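Local coordinates for alpha-L-rhamnosidase (Streptomyces avermitilis, PDB 3W5M), which hydrolyses terminal non-reducing alpha-L-rhamnose residues, releasing L-rhamnose from citrus flavonoids and gum arabic, and binds the same sugar through a calcium-dependent carbohydrate-binding module, at residues E147-A152 with G290-V295; W894-S899 with G905-E910. All blocks are in the same frame, centred on the assembly; numbering follows the deposited sequence.

Contact 1: E147-A152 with G290-V295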
loop_
_atom_site.group_PDB
_atom_site.type_symbol
_atom_site.label_atom_id
_atom_site.label_comp_id
_atom_site.label_asym_id
_atom_site.label_seq_id
_atom_site.Cartn_x
_atom_site.Cartn_y
_atom_site.Cartn_z
ATOM N N GLU A 147 7.487 6.264 -48.755
ATOM C CA GLU A 147 8.428 6.270 -47.648
ATOM C C GLU A 147 7.610 6.001 -46.376
ATOM O O GLU A 147 7.173 6.930 -45.685
ATOM C CB GLU A 147 9.098 7.645 -47.606
ATOM C CG GLU A 147 10.309 7.745 -46.710
ATOM C CD GLU A 147 11.573 7.242 -47.391
ATOM O OE1 GLU A 147 11.597 6.052 -47.790
ATOM O OE2 GLU A 147 12.549 8.032 -47.506
ATOM N N PRO A 148 7.340 4.719 -46.096
ATOM C CA PRO A 148 6.358 4.413 -45.055
ATOM C C PRO A 148 6.704 4.895 -43.643
ATOM O O PRO A 148 5.788 5.183 -42.856
ATOM C CB PRO A 148 6.242 2.872 -45.119
ATOM C CG PRO A 148 6.768 2.514 -46.480
ATOM C CD PRO A 148 7.868 3.497 -46.734
ATOM N N ALA A 149 7.987 5.005 -43.328
ATOM C CA ALA A 149 8.412 5.501 -42.027
ATOM C C ALA A 149 7.999 6.973 -41.846
ATOM O O ALA A 149 7.761 7.423 -40.730
ATOM C CB ALA A 149 9.913 5.321 -41.848
ATOM N N ASN A 150 7.857 7.681 -42.961
ATOM C CA ASN A 150 7.372 9.063 -42.960
ATOM C C ASN A 150 5.848 9.120 -43.092
ATOM O O ASN A 150 5.168 9.723 -42.254
ATOM C CB ASN A 150 8.074 9.870 -44.070
ATOM C CG ASN A 150 7.677 11.340 -44.068
ATOM O OD1 ASN A 150 6.964 11.796 -44.953
ATOM N ND2 ASN A 150 8.126 12.083 -43.054
ATOM N N SER A 151 5.304 8.482 -44.129
ATOM C CA SER A 151 3.871 8.547 -44.395
ATOM C C SER A 151 3.412 7.374 -45.268
ATOM O O SER A 151 4.033 7.074 -46.274
ATOM C CB SER A 151 3.522 9.875 -45.098
ATOM O OG SER A 151 2.124 10.060 -45.085
ATOM N N ALA A 152 2.335 6.723 -44.866
ATOM C CA ALA A 152 1.695 5.693 -45.666
ATOM C C ALA A 152 0.195 5.921 -45.555
ATOM O O ALA A 152 -0.253 6.565 -44.592
ATOM C CB ALA A 152 2.083 4.312 -45.141
ATOM N N GLY A 290 13.860 5.206 -37.995
ATOM C CA GLY A 290 12.464 5.643 -38.185
ATOM C C GLY A 290 11.970 6.445 -36.992
ATOM O O GLY A 290 12.769 6.835 -36.136
ATOM N N PRO A 291 10.660 6.698 -36.917
ATOM C CA PRO A 291 10.150 7.436 -35.754
ATOM C C PRO A 291 9.973 6.585 -34.502
ATOM O O PRO A 291 9.581 7.116 -33.455
ATOM C CB PRO A 291 8.780 7.916 -36.220
ATOM C CG PRO A 291 8.372 6.960 -37.286
ATOM C CD PRO A 291 9.611 6.405 -37.904
ATOM N N TRP A 292 10.242 5.276 -34.602
ATOM C CA TRP A 292 9.802 4.350 -33.570
ATOM C C TRP A 292 10.822 4.100 -32.455
ATOM O O TRP A 292 10.441 3.634 -31.372
ATOM C CB TRP A 292 9.352 3.032 -34.205
ATOM C CG TRP A 292 8.264 3.198 -35.219
ATOM C CD1 TRP A 292 6.966 3.557 -34.984
ATOM C CD2 TRP A 292 8.377 2.997 -36.634
ATOM N NE1 TRP A 292 6.267 3.608 -36.174
ATOM C CE2 TRP A 292 7.094 3.241 -37.195
ATOM C CE3 TRP A 292 9.430 2.590 -37.485
ATOM C CZ2 TRP A 292 6.839 3.135 -38.565
ATOM C CZ3 TRP A 292 9.169 2.475 -38.860
ATOM C CH2 TRP A 292 7.887 2.744 -39.378
ATOM N N GLY A 293 12.104 4.397 -32.726
ATOM C CA GLY A 293 13.195 4.250 -31.758
ATOM C C GLY A 293 13.480 2.818 -31.331
ATOM O O GLY A 293 13.130 1.860 -32.039
ATOM N N ARG A 294 14.076 2.670 -30.152
ATOM C CA ARG A 294 14.639 1.390 -29.724
ATOM C C ARG A 294 13.616 0.529 -28.979
ATOM O O ARG A 294 13.840 0.108 -27.838
ATOM C CB ARG A 294 15.908 1.620 -28.893
ATOM C CG ARG A 294 17.000 2.371 -29.644
ATOM C CD ARG A 294 18.296 2.481 -28.833
ATOM N NE ARG A 294 18.894 1.169 -28.549
ATOM C CZ ARG A 294 19.846 0.577 -29.276
ATOM N NH1 ARG A 294 20.350 1.159 -30.358
ATOM N NH2 ARG A 294 20.304 -0.615 -28.923
ATOM N N VAL A 295 12.512 0.234 -29.660
ATOM C CA VAL A 295 11.385 -0.487 -29.098
ATOM C C VAL A 295 11.784 -1.902 -28.660
ATOM O O VAL A 295 12.448 -2.611 -29.401
ATOM C CB VAL A 295 10.229 -0.513 -30.132
ATOM C CG1 VAL A 295 9.292 -1.663 -29.893
ATOM C CG2 VAL A 295 9.462 0.797 -30.096
#
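Ala149 meets the CH2 corner of the Trp292 indole obliquely and the ring of Pro291, and the contact between the two loops is chiefly apolar. The far end of the benzo ring does the touching: Trp292 CH2 lies 3.9 Å from Ala149 CA and 4.1 Å from Ala149 CB. With CG anti to its own carbonyl carbon (chi1 -57°), the indole is laid back toward residues 147-152 although its CB does not point there. From Pro291 the CD edge reaches across, 4.1 Å from Ala149 CB, and the same methylene sits over one face of the neighbouring indole, offset toward the rim. Pro291 CD and the benzo end of the indole both touch the small alanine, on the side of the ring where the proline lies. Gly290 lies alongside, its CA 4.5 Å from Ala149 CB.

One polar atom takes part, without a hydrogen bond: Ala149 O is 3.5 Å from Pro291 CD. Backbone bonds inside residues 147-152 shape the turn that presents the alanine, since Glu147 O accepts from both Asn150 N (2.9 Å) and Ser151 N (2.9 Å). The polar edge of the indole is used elsewhere, Trp292 NE1 being hydrogen-bonded to Asp179 OD2.

Trp292 also stacks on Trp140 and meets Trp203 edge-to-face. Asp179 binds both calcium and rhamnose, and Trp203 binds rhamnose, so the tryptophan touching Ala149 is a second-shell residue. The contact joins two loops of the CBM67 module, a beta-sandwich, next to its calcium-dependent rhamnose-binding site.

Contact 2: W894-S899 with G905-E910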
loop_
_atom_site.group_PDB
_atom_site.type_symbol
_atom_site.label_atom_id
_atom_site.label_comp_id
_atom_site.label_asym_id
_atom_site.label_seq_id
_atom_site.Cartn_x
_atom_site.Cartn_y
_atom_site.Cartn_z
ATOM N N TRP A 894 -16.222 3.001 -0.747
ATOM C CA TRP A 894 -16.048 3.282 -2.182
ATOM C C TRP A 894 -15.415 4.632 -2.474
ATOM O O TRP A 894 -15.541 5.575 -1.666
ATOM C CB TRP A 894 -17.406 3.230 -2.903
ATOM C CG TRP A 894 -18.165 1.971 -2.759
ATOM C CD1 TRP A 894 -17.696 0.737 -2.383
ATOM C CD2 TRP A 894 -19.554 1.802 -3.065
ATOM N NE1 TRP A 894 -18.733 -0.184 -2.415
ATOM C CE2 TRP A 894 -19.875 0.448 -2.840
ATOM C CE3 TRP A 894 -20.559 2.677 -3.505
ATOM C CZ2 TRP A 894 -21.183 -0.058 -3.021
ATOM C CZ3 TRP A 894 -21.858 2.173 -3.703
ATOM C CH2 TRP A 894 -22.146 0.819 -3.469
ATOM N N GLU A 895 -14.782 4.748 -3.640
ATOM C CA GLU A 895 -14.225 6.004 -4.091
ATOM C C GLU A 895 -15.291 7.110 -4.211
ATOM O O GLU A 895 -14.976 8.274 -3.953
ATOM C CB GLU A 895 -13.541 5.851 -5.442
ATOM C CG GLU A 895 -12.712 7.051 -5.894
ATOM C CD GLU A 895 -11.888 6.764 -7.146
ATOM O OE1 GLU A 895 -12.216 5.779 -7.861
ATOM O OE2 GLU A 895 -10.920 7.526 -7.427
ATOM N N ARG A 896 -16.509 6.742 -4.637
ATOM C CA ARG A 896 -17.583 7.732 -4.927
ATOM C C ARG A 896 -18.794 7.441 -4.071
ATOM O O ARG A 896 -19.079 6.288 -3.769
ATOM C CB ARG A 896 -18.017 7.641 -6.397
ATOM C CG ARG A 896 -16.975 8.059 -7.418
ATOM C CD ARG A 896 -17.427 7.630 -8.815
ATOM N NE ARG A 896 -16.474 7.932 -9.874
ATOM C CZ ARG A 896 -16.431 9.079 -10.548
ATOM N NH1 ARG A 896 -17.280 10.060 -10.268
ATOM N NH2 ARG A 896 -15.521 9.261 -11.491
ATOM N N TRP A 897 -19.566 8.466 -3.723
ATOM C CA TRP A 897 -20.821 8.210 -3.041
ATOM C C TRP A 897 -21.737 7.293 -3.888
ATOM O O TRP A 897 -22.499 6.486 -3.347
ATOM C CB TRP A 897 -21.508 9.549 -2.698
ATOM C CG TRP A 897 -20.718 10.381 -1.693
ATOM C CD1 TRP A 897 -20.067 11.563 -1.929
ATOM C CD2 TRP A 897 -20.500 10.070 -0.306
ATOM N NE1 TRP A 897 -19.473 12.015 -0.755
ATOM C CE2 TRP A 897 -19.744 11.130 0.251
ATOM C CE3 TRP A 897 -20.902 9.016 0.526
ATOM C CZ2 TRP A 897 -19.339 11.137 1.595
ATOM C CZ3 TRP A 897 -20.518 9.026 1.867
ATOM C CH2 TRP A 897 -19.742 10.091 2.385
ATOM N N ASP A 898 -21.597 7.391 -5.206
ATOM C CA ASP A 898 -22.418 6.613 -6.153
ATOM C C ASP A 898 -21.614 5.653 -7.016
ATOM O O ASP A 898 -21.901 5.521 -8.196
ATOM C CB ASP A 898 -23.165 7.567 -7.092
ATOM C CG ASP A 898 -22.241 8.523 -7.802
ATOM O OD1 ASP A 898 -21.063 8.632 -7.401
ATOM O OD2 ASP A 898 -22.677 9.178 -8.774
ATOM N N SER A 899 -20.610 4.979 -6.458
ATOM C CA SER A 899 -19.831 4.042 -7.298
ATOM C C SER A 899 -20.742 3.008 -7.988
ATOM O O SER A 899 -20.519 2.669 -9.154
ATOM C CB SER A 899 -18.690 3.386 -6.510
ATOM O OG SER A 899 -17.662 4.343 -6.306
ATOM N N GLY A 905 -26.661 0.972 -12.223
ATOM C CA GLY A 905 -25.454 0.952 -13.047
ATOM C C GLY A 905 -24.202 1.376 -12.277
ATOM O O GLY A 905 -24.289 1.878 -11.155
ATOM N N PHE A 906 -23.041 1.177 -12.890
ATOM C CA PHE A 906 -21.775 1.625 -12.312
ATOM C C PHE A 906 -21.448 3.027 -12.772
ATOM O O PHE A 906 -21.838 3.444 -13.864
ATOM C CB PHE A 906 -20.645 0.671 -12.717
ATOM C CG PHE A 906 -20.810 -0.714 -12.193
ATOM C CD1 PHE A 906 -20.915 -0.949 -10.823
ATOM C CD2 PHE A 906 -20.813 -1.812 -13.068
ATOM C CE1 PHE A 906 -21.051 -2.240 -10.330
ATOM C CE2 PHE A 906 -20.963 -3.094 -12.573
ATOM C CZ PHE A 906 -21.072 -3.314 -11.210
ATOM N N GLN A 907 -20.732 3.762 -11.933
ATOM C CA GLN A 907 -20.147 5.011 -12.351
ATOM C C GLN A 907 -19.097 4.728 -13.423
ATOM O O GLN A 907 -18.831 3.547 -13.757
ATOM C CB GLN A 907 -19.536 5.751 -11.150
ATOM C CG GLN A 907 -20.385 6.913 -10.647
ATOM C CD GLN A 907 -20.329 8.129 -11.541
ATOM O OE1 GLN A 907 -19.656 8.139 -12.579
ATOM N NE2 GLN A 907 -21.031 9.183 -11.131
ATOM N N THR A 908 -18.494 5.777 -13.964
ATOM C CA THR A 908 -17.593 5.599 -15.092
ATOM C C THR A 908 -16.322 4.822 -14.732
ATOM O O THR A 908 -15.598 5.221 -13.810
ATOM C CB THR A 908 -17.183 6.913 -15.769
ATOM O OG1 THR A 908 -16.177 6.627 -16.744
ATOM C CG2 THR A 908 -16.596 7.918 -14.769
ATOM N N PRO A 909 -16.028 3.747 -15.500
ATOM C CA PRO A 909 -14.795 2.956 -15.312
ATOM C C PRO A 909 -13.519 3.759 -15.551
ATOM O O PRO A 909 -12.421 3.263 -15.295
ATOM C CB PRO A 909 -14.927 1.841 -16.365
ATOM C CG PRO A 909 -15.840 2.407 -17.418
ATOM C CD PRO A 909 -16.838 3.233 -16.628
ATOM N N GLU A 910 -13.646 4.984 -16.046
ATOM C CA GLU A 910 -12.482 5.835 -16.201
ATOM C C GLU A 910 -11.888 6.155 -14.836
ATOM O O GLU A 910 -10.688 6.376 -14.724
ATOM C CB GLU A 910 -12.821 7.122 -16.945
ATOM C CG GLU A 910 -12.758 6.969 -18.458
ATOM C CD GLU A 910 -13.522 8.059 -19.189
ATOM O OE1 GLU A 910 -14.103 8.941 -18.510
ATOM O OE2 GLU A 910 -13.549 8.027 -20.445
#
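Phe906 and Gln907 close on Ser899 at the end of a type I beta turn, Arg896 to Ser899, within the loop of the (alpha/alpha)6-barrel domain that carries Glu895, the inferred proton acceptor. Phe906 makes the first approach: its CA lies 3.6 Å from Ser899 O in a C-H...O contact, and the same oxygen sits near the plane of the phenyl ring, at its edge.

Gln907 carries most of the contact. Its backbone N donates to Ser899 O at 3.0 Å, nearly straight at the hydrogen but from above the carbonyl plane. The side chain bends at chi2, which swings the amide back across Arg896 at about a right angle. Gln907 CG packs 3.6 Å from Arg896 CD, and the amide stacks on the guanidinium, their planes only 13° apart. Both ends of the amide are bound: NE2 donates in its own plane to Asp898 OD2 (2.9 Å), reaching that oxygen from above a carboxylate turned 70° away, while OE1 accepts from Thr908 N. Together these bonds fix the amide's rotation. Arg896 is itself anchored by NE to the carbonyl of Met911, and Ser899 OG, which accepts from Arg896 N, also bonds to Asn912.

Thr908 brings its methyl obliquely to the same guanidinium, CG2 lying 3.7 Å from Arg896 NH2. Its hydroxyl forms an ST turn with the next residues: Glu910 N donates to Thr908 OG1 at 3.1 Å, with an N-H...O angle of 162°.

In the fold
The two contacts lie in different domains, their centres 40 Å apart and their nearest atoms about 26 Å, and share no element. Contact 1 is partly buried and brings together loops well separated in sequence within the sugar-binding module; contact 2 is a surface contact, closing one continuous loop of the catalytic barrel. Their chemistry differs accordingly. Contact 1 is small and apolar, backed by an aromatic cluster, whereas contact 2 buries about twice the area and combines hydrogen bonds with a stack of flat polar groups. Each borders a rhamnose site: contact 1 through neighbours of Trp292, contact 2 through Glu895, which pairs with the rhamnose-binding Arg634.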